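Local coordinates for catalytic domain of the nuclear inclusion protein A (nia) (Tobacco etch virus, PDB 1LVM) that cleaves polypeptides at specific sequences as a chymotrypsin-type cysteine protease of the virus, and is captured here in complex with a peptide product, at residues T25-T30 and P100-K105; S39-G44 and T122-K127. The protein carries 1 engineered substitution. All blocks are in the same frame, centred on the assembly; numbering follows the deposited sequence.

Interaction 1: T25-T30 and P100-K105; sequences TICHLT and PPFPQK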
loop_
_atom_site.group_PDB
_atom_site.type_symbol
_atom_site.label_atom_id
_atom_site.label_comp_id
_atom_site.label_asym_id
_atom_site.label_seq_id
_atom_site.Cartn_x
_atom_site.Cartn_y
_atom_site.Cartn_z
ATOM N N THR A 25 3.630 -2.273 11.062
ATOM C CA THR A 25 4.478 -2.690 9.915
ATOM C C THR A 25 4.505 -1.644 8.807
ATOM O O THR A 25 5.235 -1.810 7.809
ATOM C CB THR A 25 3.991 -3.976 9.252
ATOM O OG1 THR A 25 2.736 -3.716 8.577
ATOM C CG2 THR A 25 3.760 -5.070 10.292
ATOM N N ILE A 26 3.731 -0.584 8.954
ATOM C CA ILE A 26 3.707 0.442 7.901
ATOM C C ILE A 26 4.948 1.326 7.932
ATOM O O ILE A 26 5.471 1.637 9.009
ATOM C CB ILE A 26 2.421 1.288 8.044
ATOM C CG1 ILE A 26 1.248 0.385 7.776
ATOM C CG2 ILE A 26 2.533 2.580 7.158
ATOM C CD1 ILE A 26 -0.132 1.100 7.980
ATOM N N CYS A 27 5.506 1.608 6.746
ATOM C CA CYS A 27 6.643 2.467 6.634
ATOM C C CYS A 27 6.309 3.617 5.749
ATOM O O CYS A 27 5.479 3.496 4.810
ATOM C CB CYS A 27 7.815 1.731 5.912
ATOM S SG CYS A 27 8.408 0.196 6.704
ATOM N N HIS A 28 6.978 4.725 5.999
ATOM C CA HIS A 28 6.809 5.893 5.135
ATOM C C HIS A 28 8.036 5.917 4.217
ATOM O O HIS A 28 9.168 5.862 4.695
ATOM C CB HIS A 28 6.758 7.194 5.886
ATOM C CG HIS A 28 6.286 8.317 5.014
ATOM N ND1 HIS A 28 7.041 9.445 4.765
ATOM C CD2 HIS A 28 5.139 8.465 4.297
ATOM C CE1 HIS A 28 6.376 10.244 3.943
ATOM N NE2 HIS A 28 5.221 9.673 3.642
ATOM N N LEU A 29 7.792 6.051 2.905
ATOM C CA LEU A 29 8.845 5.978 1.889
ATOM C C LEU A 29 8.979 7.270 1.097
ATOM O O LEU A 29 7.973 7.810 0.622
ATOM C CB LEU A 29 8.465 4.845 0.892
ATOM C CG LEU A 29 8.078 3.479 1.531
ATOM C CD1 LEU A 29 7.722 2.441 0.484
ATOM C CD2 LEU A 29 9.237 2.901 2.319
ATOM N N THR A 30 10.209 7.749 0.956
ATOM C CA THR A 30 10.450 8.897 0.161
ATOM C C THR A 30 11.506 8.625 -0.881
ATOM O O THR A 30 12.641 8.370 -0.557
ATOM C CB THR A 30 10.850 10.123 1.055
ATOM O OG1 THR A 30 9.781 10.388 1.984
ATOM C CG2 THR A 30 11.132 11.346 0.183
ATOM N N PRO A 100 16.385 -3.837 9.465
ATOM C CA PRO A 100 15.697 -4.760 10.395
ATOM C C PRO A 100 14.430 -5.353 9.736
ATOM O O PRO A 100 13.534 -4.599 9.358
ATOM C CB PRO A 100 15.329 -3.861 11.565
ATOM C CG PRO A 100 16.305 -2.684 11.475
ATOM C CD PRO A 100 16.474 -2.468 10.005
ATOM N N PRO A 101 14.346 -6.677 9.598
ATOM C CA PRO A 101 13.169 -7.258 8.980
ATOM C C PRO A 101 11.922 -7.139 9.849
ATOM O O PRO A 101 12.005 -6.902 11.051
ATOM C CB PRO A 101 13.546 -8.706 8.769
ATOM C CG PRO A 101 14.509 -8.942 9.972
ATOM C CD PRO A 101 15.342 -7.706 9.927
ATOM N N PHE A 102 10.773 -7.269 9.192
ATOM C CA PHE A 102 9.463 -7.217 9.884
ATOM C C PHE A 102 8.981 -8.606 10.210
ATOM O O PHE A 102 9.481 -9.612 9.694
ATOM C CB PHE A 102 8.432 -6.562 8.928
ATOM C CG PHE A 102 8.756 -5.157 8.619
ATOM C CD1 PHE A 102 8.360 -4.142 9.482
ATOM C CD2 PHE A 102 9.436 -4.830 7.440
ATOM C CE1 PHE A 102 8.630 -2.798 9.185
ATOM C CE2 PHE A 102 9.704 -3.480 7.129
ATOM C CZ PHE A 102 9.294 -2.470 8.017
ATOM N N PRO A 103 7.927 -8.709 11.044
ATOM C CA PRO A 103 7.480 -10.074 11.315
ATOM C C PRO A 103 6.733 -10.538 10.040
ATOM O O PRO A 103 6.672 -9.797 9.015
ATOM C CB PRO A 103 6.493 -9.893 12.491
ATOM C CG PRO A 103 6.717 -8.565 12.993
ATOM C CD PRO A 103 7.314 -7.713 11.934
ATOM N N GLN A 104 6.230 -11.761 10.090
ATOM C CA GLN A 104 5.486 -12.339 8.960
ATOM C C GLN A 104 4.122 -12.918 9.363
ATOM O O GLN A 104 3.751 -14.022 8.922
ATOM C CB GLN A 104 6.351 -13.402 8.271
ATOM C CG GLN A 104 7.529 -12.798 7.540
ATOM C CD GLN A 104 8.455 -13.819 6.961
ATOM O OE1 GLN A 104 9.629 -13.859 7.289
ATOM N NE2 GLN A 104 7.937 -14.643 6.095
ATOM N N LYS A 105 3.421 -12.174 10.208
ATOM C CA LYS A 105 2.136 -12.584 10.707
ATOM C C LYS A 105 0.941 -12.029 9.922
ATOM O O LYS A 105 -0.137 -12.568 10.008
ATOM C CB LYS A 105 1.996 -12.151 12.156
ATOM C CG LYS A 105 2.930 -13.024 13.145
ATOM C CD LYS A 105 4.112 -12.262 13.701
ATOM C CE LYS A 105 4.864 -13.090 14.776
ATOM N NZ LYS A 105 6.158 -12.459 15.286
#
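Cys27 and Phe102 form a sulfur-aromatic contact in the interior of the first beta-barrel domain of this chymotrypsin-like protease, where an inward-facing strand residue receives a ring sent in by a loop. The sulfur comes up to the far end of the ring: Cys27 SG lies 3.1 Å from Phe102 CZ, a tight approach. The sulfur is equally far from the two flanking carbons, 3.9 Å from both CE1 and CE2 of Phe102. Measured to the ring centroid, Cys27 SG stands at 4.4 Å and 69° off the ring normal, an oblique approach.

Both side chains leave their backbones toward the opposite segment. In Phe102, CG stands anti to the carbonyl carbon (chi1 -64°), and this torsion, with the bond from CA directed at the strand, sends the ring across with CZ in front. Cys27 SG likewise lies anti to its carbonyl carbon, at chi1 -59°. One flank of the ring rests against the residue that precedes the strand: Thr25 O is 3.8 Å from Phe102 CE1, again obliquely, and Thr25 CA is 4.2 Å from Phe102 CD1. No hydrogen bond joins the segments. The hydroxyl of Thr25 is instead engaged with Ile22 O, and the contact is one of buried packing, worth 153 Å² in total.

As a worked example, this is a loop residue completing a barrel core. Residues 100-105 belong to the irregular connection between strand 91-94 and strand 116-123, the first strand of the second barrel. Phe102 also packs on Ile49 of strand 48-51, while Cys27 touches that same isoleucine together with Val65 and Ser67 of strand 62-67.

Interaction 2: S39-G44 and T122-K127; sequences SLYGIG and TNFQTK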
loop_
_atom_site.group_PDB
_atom_site.type_symbol
_atom_site.label_atom_id
_atom_site.label_comp_id
_atom_site.label_asym_id
_atom_site.label_seq_id
_atom_site.Cartn_x
_atom_site.Cartn_y
_atom_site.Cartn_z
ATOM N N SER A 39 6.609 10.732 -2.020
ATOM C CA SER A 39 6.453 10.072 -0.729
ATOM C C SER A 39 5.115 9.353 -0.685
ATOM O O SER A 39 4.121 9.821 -1.216
ATOM C CB SER A 39 6.483 11.095 0.403
ATOM O OG SER A 39 7.775 11.626 0.607
ATOM N N LEU A 40 5.096 8.207 -0.033
ATOM C CA LEU A 40 3.898 7.416 0.122
ATOM C C LEU A 40 4.259 6.287 1.103
ATOM O O LEU A 40 5.378 6.254 1.678
ATOM C CB LEU A 40 3.357 6.903 -1.274
ATOM C CG LEU A 40 3.923 5.721 -2.124
ATOM C CD1 LEU A 40 3.995 6.138 -3.563
ATOM C CD2 LEU A 40 5.197 5.112 -1.617
ATOM N N TYR A 41 3.318 5.391 1.332
ATOM C CA TYR A 41 3.577 4.337 2.311
ATOM C C TYR A 41 3.784 2.931 1.771
ATOM O O TYR A 41 3.504 2.638 0.624
ATOM C CB TYR A 41 2.393 4.288 3.290
ATOM C CG TYR A 41 2.283 5.576 4.066
ATOM C CD1 TYR A 41 1.619 6.681 3.548
ATOM C CD2 TYR A 41 2.852 5.673 5.324
ATOM C CE1 TYR A 41 1.520 7.900 4.300
ATOM C CE2 TYR A 41 2.770 6.835 6.076
ATOM C CZ TYR A 41 2.113 7.939 5.589
ATOM O OH TYR A 41 1.970 9.017 6.456
ATOM N N GLY A 42 4.337 2.078 2.619
ATOM C CA GLY A 42 4.516 0.663 2.262
ATOM C C GLY A 42 4.205 -0.202 3.466
ATOM O O GLY A 42 4.044 0.322 4.571
ATOM N N ILE A 43 4.076 -1.519 3.244
ATOM C CA ILE A 43 3.727 -2.465 4.294
ATOM C C ILE A 43 4.871 -3.472 4.427
ATOM O O ILE A 43 5.214 -4.178 3.463
ATOM C CB ILE A 43 2.450 -3.220 3.927
ATOM C CG1 ILE A 43 1.298 -2.212 3.762
ATOM C CG2 ILE A 43 2.121 -4.287 5.034
ATOM C CD1 ILE A 43 0.117 -2.694 2.921
ATOM N N GLY A 44 5.466 -3.547 5.612
ATOM C CA GLY A 44 6.587 -4.453 5.811
ATOM C C GLY A 44 6.160 -5.872 6.088
ATOM O O GLY A 44 5.120 -6.116 6.699
ATOM N N THR A 122 -0.457 4.954 9.914
ATOM C CA THR A 122 0.377 5.143 11.083
ATOM C C THR A 122 0.806 6.631 11.017
ATOM O O THR A 122 1.145 7.152 9.940
ATOM C CB THR A 122 1.684 4.261 11.022
ATOM O OG1 THR A 122 1.315 2.879 10.929
ATOM C CG2 THR A 122 2.484 4.394 12.307
ATOM N N ASN A 123 0.788 7.270 12.157
ATOM C CA ASN A 123 1.217 8.649 12.257
ATOM C C ASN A 123 2.664 8.659 12.778
ATOM O O ASN A 123 2.950 8.242 13.938
ATOM C CB ASN A 123 0.312 9.430 13.211
ATOM C CG ASN A 123 0.562 10.930 13.153
ATOM O OD1 ASN A 123 1.461 11.388 12.465
ATOM N ND2 ASN A 123 -0.235 11.695 13.877
ATOM N N PHE A 124 3.564 9.145 11.912
ATOM C CA PHE A 124 4.996 9.247 12.206
ATOM C C PHE A 124 5.437 10.602 12.763
ATOM O O PHE A 124 6.520 10.713 13.367
ATOM C CB PHE A 124 5.798 8.933 10.951
ATOM C CG PHE A 124 5.826 7.488 10.624
ATOM C CD1 PHE A 124 6.541 6.607 11.448
ATOM C CD2 PHE A 124 5.185 6.989 9.482
ATOM C CE1 PHE A 124 6.650 5.245 11.150
ATOM C CE2 PHE A 124 5.280 5.601 9.180
ATOM C CZ PHE A 124 6.029 4.737 10.017
ATOM N N GLN A 125 4.631 11.641 12.563
ATOM C CA GLN A 125 5.036 12.933 13.137
ATOM C C GLN A 125 4.975 12.939 14.672
ATOM O O GLN A 125 5.660 13.742 15.312
ATOM C CB GLN A 125 4.229 14.113 12.579
ATOM C CG GLN A 125 2.769 13.853 12.391
ATOM C CD GLN A 125 2.425 13.601 10.932
ATOM O OE1 GLN A 125 3.207 12.998 10.182
ATOM N NE2 GLN A 125 1.245 14.052 10.524
ATOM N N THR A 126 4.157 12.065 15.267
ATOM C CA THR A 126 4.090 11.965 16.736
ATOM C C THR A 126 5.465 11.365 17.098
ATOM O O THR A 126 6.022 10.572 16.321
ATOM C CB THR A 126 2.949 11.021 17.160
ATOM N N LYS A 127 6.032 11.754 18.239
ATOM C CA LYS A 127 7.340 11.222 18.638
ATOM C C LYS A 127 7.326 9.719 18.370
ATOM O O LYS A 127 8.183 9.179 17.657
ATOM C CB LYS A 127 7.600 11.496 20.129
HETATM O O HOH W 1 3.128 9.901 8.787
#
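Tyr41 and Thr122 mark the closest approach of the two backbones, yet their CA atoms are still 9.4 Å apart and no backbone hydrogen bond spans the gap, which is bridged by side chains and a water molecule.

Two aromatic rings meet rim to rim. Tyr41 CE2 lies 4.2 Å from Phe124 CE2, near the plane of both rings, and the side chains run past each other in opposite directions. With CG of Tyr41 anti to the carbonyl carbon (chi1 -63°), the phenol reaches over to residues 122-125. Thr122 helps to seat the second ring, its CG2 resting 4.2 Å above one face of Phe124, toward the rim.

At its far end the phenol is tied by solvent. Tyr41 OH is 2.7 Å from a water lying in the plane of the ring, and that water accepts a hydrogen bond from Phe124 N at 3.2 Å. A further, weak bond from the water to Gln125 OE1 involves a poorly ordered side chain. The bridge thus holds the hydroxyl to the backbone where strand 116-123 gives way to a loop.

The contact joins strand 36-45 of the first barrel to the end of strand 116-123 of the second. Strand 26-33 of the first barrel lies alongside: His28 touches both aromatic rings and Ile26 packs on Tyr41 and Thr122, while Thr122 OG1 is hydrogen-bonded to Ser23 O at the end of helix 20-23.

In the fold
Strand 26-33 shows how one strand serves two contacts. Cys27 turns into interaction 1, whereas its neighbours Ile26 and His28 back interaction 2; the two centres lie 10 Å apart. Strands 26-33 and 36-45 are antiparallel partners, joined by Leu29 N to Leu40 O at 2.7 Å, probably a hydrogen bond. The contacts also touch directly, through Phe102 CD2 on Gly44 CA at 3.3 Å and Phe124 CZ on Ile26 O at 3.3 Å. Strand 36-45 leads on to the active-site region: Leu40 packs on His54 and the backbone of Tyr41 bonds to that of Cys159, probably the catalytic histidine and nucleophile, as in chymotrypsin-like cysteine proteases.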